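Local atomic coordinates of carboxypeptidase A (Helicoverpa armigera, PDB entry 1JQG), a protein that probably acts as a zinc-dependent metallocarboxypeptidase of the M14 family, captured here as the procarboxypeptidase with its activation peptide still present. Residues A[27-36]-A[73-84]. Numbering follows the deposited sequence.
Sequences YQVDVASMDQ and FENFLKQSGVQY
Tyr27 turns one ring face to Phe73, whose CE1 stands 3.6 Å above the plane, offset toward the rim. The ring planes lie 52° apart, with centroids separated by 5.1 Å, an oblique pair. With CG beside the backbone N (chi1 -76°), the tyrosine also runs alongside Tyr84, its CD2 4.0 Å from Tyr84 CD1. Val29 CG1 meets the edge of the Phe73 ring at CZ (4.0 Å), and Val63 and Val65 of the neighbouring strand extend this apolar layer. Beyond the strands, Val31 and Val82, both buried, touch through their CG1 atoms (4.0 Å). Strands 25-30 and 83-88 are adjacent in the four-stranded antiparallel sheet of the activation peptide, an open sandwich with helices 34-46 and 70-80 packed against one side. Within these residues one backbone hydrogen bond joins the strands, Asp30 N to Gln83 O at 2.9 Å (N-H...O 171°); Gln28 continues the pairing with Lys85, and Val29 faces Tyr84 as a non-hydrogen-bonded pair. Replacing Tyr27 by alanine removes the ring, which would probably open a gap beside Phe73 and Tyr84 and cost Arg70 NE a weak hydrogen bond to the hydroxyl. The other sheet face is looser, more solvent-accessible: Asp30 and Gln83 approach mainly through their CB atoms, 3.9 Å apart.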
loop_
_atom_site.group_PDB
_atom_site.type_symbol
_atom_site.label_atom_id
_atom_site.label_comp_id
_atom_site.label_asym_id
_atom_site.label_seq_id
_atom_site.Cartn_x
_atom_site.Cartn_y
_atom_site.Cartn_z
ATOM N N TYR A 27 18.095 -3.857 -10.686
ATOM C CA TYR A 27 19.400 -3.381 -10.249
ATOM C C TYR A 27 19.329 -2.901 -8.802
ATOM O O TYR A 27 18.269 -2.512 -8.280
ATOM C CB TYR A 27 19.893 -2.269 -11.161
ATOM C CG TYR A 27 20.426 -2.711 -12.509
ATOM C CD1 TYR A 27 19.573 -2.795 -13.600
ATOM C CD2 TYR A 27 21.773 -3.009 -12.705
ATOM C CE1 TYR A 27 20.051 -3.159 -14.852
ATOM C CE2 TYR A 27 22.251 -3.409 -13.940
ATOM C CZ TYR A 27 21.381 -3.475 -15.011
ATOM O OH TYR A 27 21.825 -3.854 -16.240
ATOM N N GLN A 28 20.463 -2.926 -8.128
ATOM C CA GLN A 28 20.598 -2.395 -6.777
ATOM C C GLN A 28 21.584 -1.227 -6.810
ATOM O O GLN A 28 22.757 -1.457 -7.105
ATOM C CB GLN A 28 20.997 -3.530 -5.845
ATOM C CG GLN A 28 21.255 -3.095 -4.425
ATOM C CD GLN A 28 21.907 -4.191 -3.587
ATOM O OE1 GLN A 28 23.054 -3.994 -3.141
ATOM N NE2 GLN A 28 21.169 -5.284 -3.410
ATOM N N VAL A 29 21.083 -0.007 -6.615
ATOM C CA VAL A 29 21.941 1.170 -6.640
ATOM C C VAL A 29 22.376 1.553 -5.231
ATOM O O VAL A 29 21.529 1.657 -4.369
ATOM C CB VAL A 29 21.278 2.372 -7.331
ATOM C CG1 VAL A 29 20.865 1.890 -8.729
ATOM C CG2 VAL A 29 20.053 2.919 -6.631
ATOM N N ASP A 30 23.671 1.693 -5.010
ATOM C CA ASP A 30 24.274 2.025 -3.742
ATOM C C ASP A 30 24.868 3.415 -3.823
ATOM O O ASP A 30 25.865 3.562 -4.520
ATOM C CB ASP A 30 25.380 1.039 -3.344
ATOM C CG ASP A 30 24.911 -0.398 -3.357
ATOM O OD1 ASP A 30 24.744 -0.922 -2.246
ATOM O OD2 ASP A 30 24.700 -0.956 -4.464
ATOM N N VAL A 31 24.249 4.369 -3.142
ATOM C CA VAL A 31 24.713 5.748 -3.119
ATOM C C VAL A 31 25.511 6.016 -1.850
ATOM O O VAL A 31 25.167 5.542 -0.781
ATOM C CB VAL A 31 23.554 6.766 -3.270
ATOM C CG1 VAL A 31 22.960 6.648 -4.676
ATOM C CG2 VAL A 31 22.517 6.535 -2.190
ATOM N N ALA A 32 26.575 6.797 -1.972
ATOM C CA ALA A 32 27.449 7.115 -0.844
ATOM C C ALA A 32 27.060 8.419 -0.158
ATOM O O ALA A 32 27.139 8.500 1.056
ATOM C CB ALA A 32 28.887 7.258 -1.333
ATOM N N SER A 33 26.717 9.457 -0.905
ATOM C CA SER A 33 26.375 10.749 -0.322
ATOM C C SER A 33 25.016 11.277 -0.770
ATOM O O SER A 33 24.291 10.676 -1.562
ATOM C CB SER A 33 27.465 11.767 -0.701
ATOM O OG SER A 33 27.344 11.893 -2.123
ATOM N N MET A 34 24.641 12.439 -0.234
ATOM C CA MET A 34 23.401 13.117 -0.578
ATOM C C MET A 34 23.418 13.612 -2.026
ATOM O O MET A 34 22.411 13.536 -2.706
ATOM C CB MET A 34 23.138 14.327 0.329
ATOM C CG MET A 34 22.858 13.941 1.769
ATOM S SD MET A 34 21.228 13.177 1.916
ATOM C CE MET A 34 20.212 14.633 1.647
ATOM N N ASP A 35 24.559 14.045 -2.513
ATOM C CA ASP A 35 24.794 14.524 -3.849
ATOM C C ASP A 35 24.375 13.481 -4.892
ATOM O O ASP A 35 23.766 13.802 -5.913
ATOM C CB ASP A 35 26.263 14.912 -4.047
ATOM C CG ASP A 35 26.507 15.634 -5.356
ATOM O OD1 ASP A 35 26.235 16.867 -5.391
ATOM O OD2 ASP A 35 26.956 14.957 -6.310
ATOM N N GLN A 36 24.635 12.220 -4.609
ATOM C CA GLN A 36 24.260 11.112 -5.450
ATOM C C GLN A 36 22.783 10.721 -5.340
ATOM O O GLN A 36 22.152 10.183 -6.275
ATOM C CB GLN A 36 25.170 9.933 -5.082
ATOM C CG GLN A 36 26.635 10.193 -5.367
ATOM C CD GLN A 36 27.511 8.961 -5.190
ATOM O OE1 GLN A 36 28.439 8.691 -5.957
ATOM N NE2 GLN A 36 27.165 8.220 -4.132
ATOM N N PHE A 73 21.589 2.950 -18.812
ATOM C CA PHE A 73 21.396 3.098 -17.385
ATOM C C PHE A 73 22.713 2.929 -16.629
ATOM O O PHE A 73 23.078 3.805 -15.829
ATOM C CB PHE A 73 20.340 2.125 -16.866
ATOM C CG PHE A 73 20.270 1.995 -15.372
ATOM C CD1 PHE A 73 20.817 0.921 -14.692
ATOM C CD2 PHE A 73 19.617 3.000 -14.652
ATOM C CE1 PHE A 73 20.691 0.849 -13.309
ATOM C CE2 PHE A 73 19.507 2.926 -13.280
ATOM C CZ PHE A 73 20.037 1.846 -12.607
ATOM N N GLU A 74 23.426 1.830 -16.894
ATOM C CA GLU A 74 24.634 1.507 -16.170
ATOM C C GLU A 74 25.821 2.304 -16.699
ATOM O O GLU A 74 26.846 2.406 -16.020
ATOM C CB GLU A 74 24.963 0.024 -16.222
ATOM C CG GLU A 74 25.069 -0.583 -17.573
ATOM C CD GLU A 74 25.377 -2.069 -17.545
ATOM O OE1 GLU A 74 26.429 -2.352 -18.195
ATOM O OE2 GLU A 74 24.631 -2.892 -16.938
ATOM N N ASN A 75 25.650 2.907 -17.860
ATOM C CA ASN A 75 26.623 3.790 -18.453
ATOM C C ASN A 75 26.742 5.066 -17.636
ATOM O O ASN A 75 27.861 5.494 -17.407
ATOM C CB ASN A 75 26.220 4.171 -19.883
ATOM C CG ASN A 75 27.377 4.697 -20.707
ATOM O OD1 ASN A 75 28.059 3.905 -21.358
ATOM N ND2 ASN A 75 27.577 6.011 -20.656
ATOM N N PHE A 76 25.592 5.621 -17.267
ATOM C CA PHE A 76 25.501 6.833 -16.470
ATOM C C PHE A 76 26.028 6.635 -15.057
ATOM O O PHE A 76 26.769 7.468 -14.550
ATOM C CB PHE A 76 24.044 7.302 -16.408
ATOM C CG PHE A 76 23.794 8.464 -15.483
ATOM C CD1 PHE A 76 24.013 9.751 -15.937
ATOM C CD2 PHE A 76 23.344 8.296 -14.177
ATOM C CE1 PHE A 76 23.789 10.839 -15.115
ATOM C CE2 PHE A 76 23.120 9.381 -13.363
ATOM C CZ PHE A 76 23.338 10.655 -13.825
ATOM N N LEU A 77 25.700 5.491 -14.451
ATOM C CA LEU A 77 26.144 5.188 -13.092
ATOM C C LEU A 77 27.663 5.065 -13.068
ATOM O O LEU A 77 28.278 5.467 -12.077
ATOM C CB LEU A 77 25.479 3.932 -12.523
ATOM C CG LEU A 77 23.952 3.910 -12.401
ATOM C CD1 LEU A 77 23.398 2.524 -12.090
ATOM C CD2 LEU A 77 23.468 4.850 -11.322
ATOM N N LYS A 78 28.221 4.431 -14.080
ATOM C CA LYS A 78 29.667 4.266 -14.221
ATOM C C LYS A 78 30.437 5.584 -14.317
ATOM O O LYS A 78 31.381 5.815 -13.560
ATOM C CB LYS A 78 29.997 3.348 -15.402
ATOM C CG LYS A 78 31.483 3.175 -15.678
ATOM C CD LYS A 78 32.030 4.069 -16.780
ATOM C CE LYS A 78 33.528 4.145 -16.922
ATOM N NZ LYS A 78 34.181 4.914 -15.816
ATOM N N GLN A 79 29.952 6.528 -15.118
ATOM C CA GLN A 79 30.586 7.817 -15.268
ATOM C C GLN A 79 30.271 8.759 -14.119
ATOM O O GLN A 79 30.909 9.805 -13.960
ATOM C CB GLN A 79 30.205 8.465 -16.592
ATOM C CG GLN A 79 28.756 8.882 -16.700
ATOM C CD GLN A 79 28.443 9.557 -18.027
ATOM O OE1 GLN A 79 28.278 8.892 -19.057
ATOM N NE2 GLN A 79 28.357 10.884 -18.041
ATOM N N SER A 80 29.271 8.415 -13.314
ATOM C CA SER A 80 28.919 9.201 -12.138
ATOM C C SER A 80 29.582 8.707 -10.852
ATOM O O SER A 80 29.448 9.320 -9.787
ATOM C CB SER A 80 27.398 9.196 -11.986
ATOM O OG SER A 80 26.834 9.967 -13.040
ATOM N N GLY A 81 30.226 7.540 -10.897
ATOM C CA GLY A 81 30.843 6.953 -9.719
ATOM C C GLY A 81 29.869 6.292 -8.755
ATOM O O GLY A 81 30.250 6.012 -7.613
ATOM N N VAL A 82 28.654 5.971 -9.187
ATOM C CA VAL A 82 27.640 5.369 -8.336
ATOM C C VAL A 82 27.680 3.853 -8.482
ATOM O O VAL A 82 27.613 3.339 -9.590
ATOM C CB VAL A 82 26.216 5.896 -8.621
ATOM C CG1 VAL A 82 25.135 5.244 -7.782
ATOM C CG2 VAL A 82 26.155 7.398 -8.350
ATOM N N GLN A 83 27.872 3.138 -7.391
ATOM C CA GLN A 83 27.857 1.697 -7.355
ATOM C C GLN A 83 26.489 1.101 -7.708
ATOM O O GLN A 83 25.443 1.602 -7.284
ATOM C CB GLN A 83 28.267 1.148 -5.979
ATOM C CG GLN A 83 29.603 1.680 -5.502
ATOM C CD GLN A 83 29.877 1.329 -4.055
ATOM O OE1 GLN A 83 29.800 2.168 -3.151
ATOM N NE2 GLN A 83 30.204 0.057 -3.834
ATOM N N TYR A 84 26.575 -0.015 -8.421
ATOM C CA TYR A 84 25.363 -0.720 -8.740
ATOM C C TYR A 84 25.721 -2.180 -8.980
ATOM O O TYR A 84 26.855 -2.539 -9.226
ATOM C CB TYR A 84 24.774 -0.200 -10.045
ATOM C CG TYR A 84 25.606 -0.428 -11.291
ATOM C CD1 TYR A 84 25.462 -1.561 -12.081
ATOM C CD2 TYR A 84 26.555 0.512 -11.675
ATOM C CE1 TYR A 84 26.221 -1.751 -13.218
ATOM C CE2 TYR A 84 27.327 0.317 -12.804
ATOM C CZ TYR A 84 27.155 -0.811 -13.574
ATOM O OH TYR A 84 27.915 -0.988 -14.701
#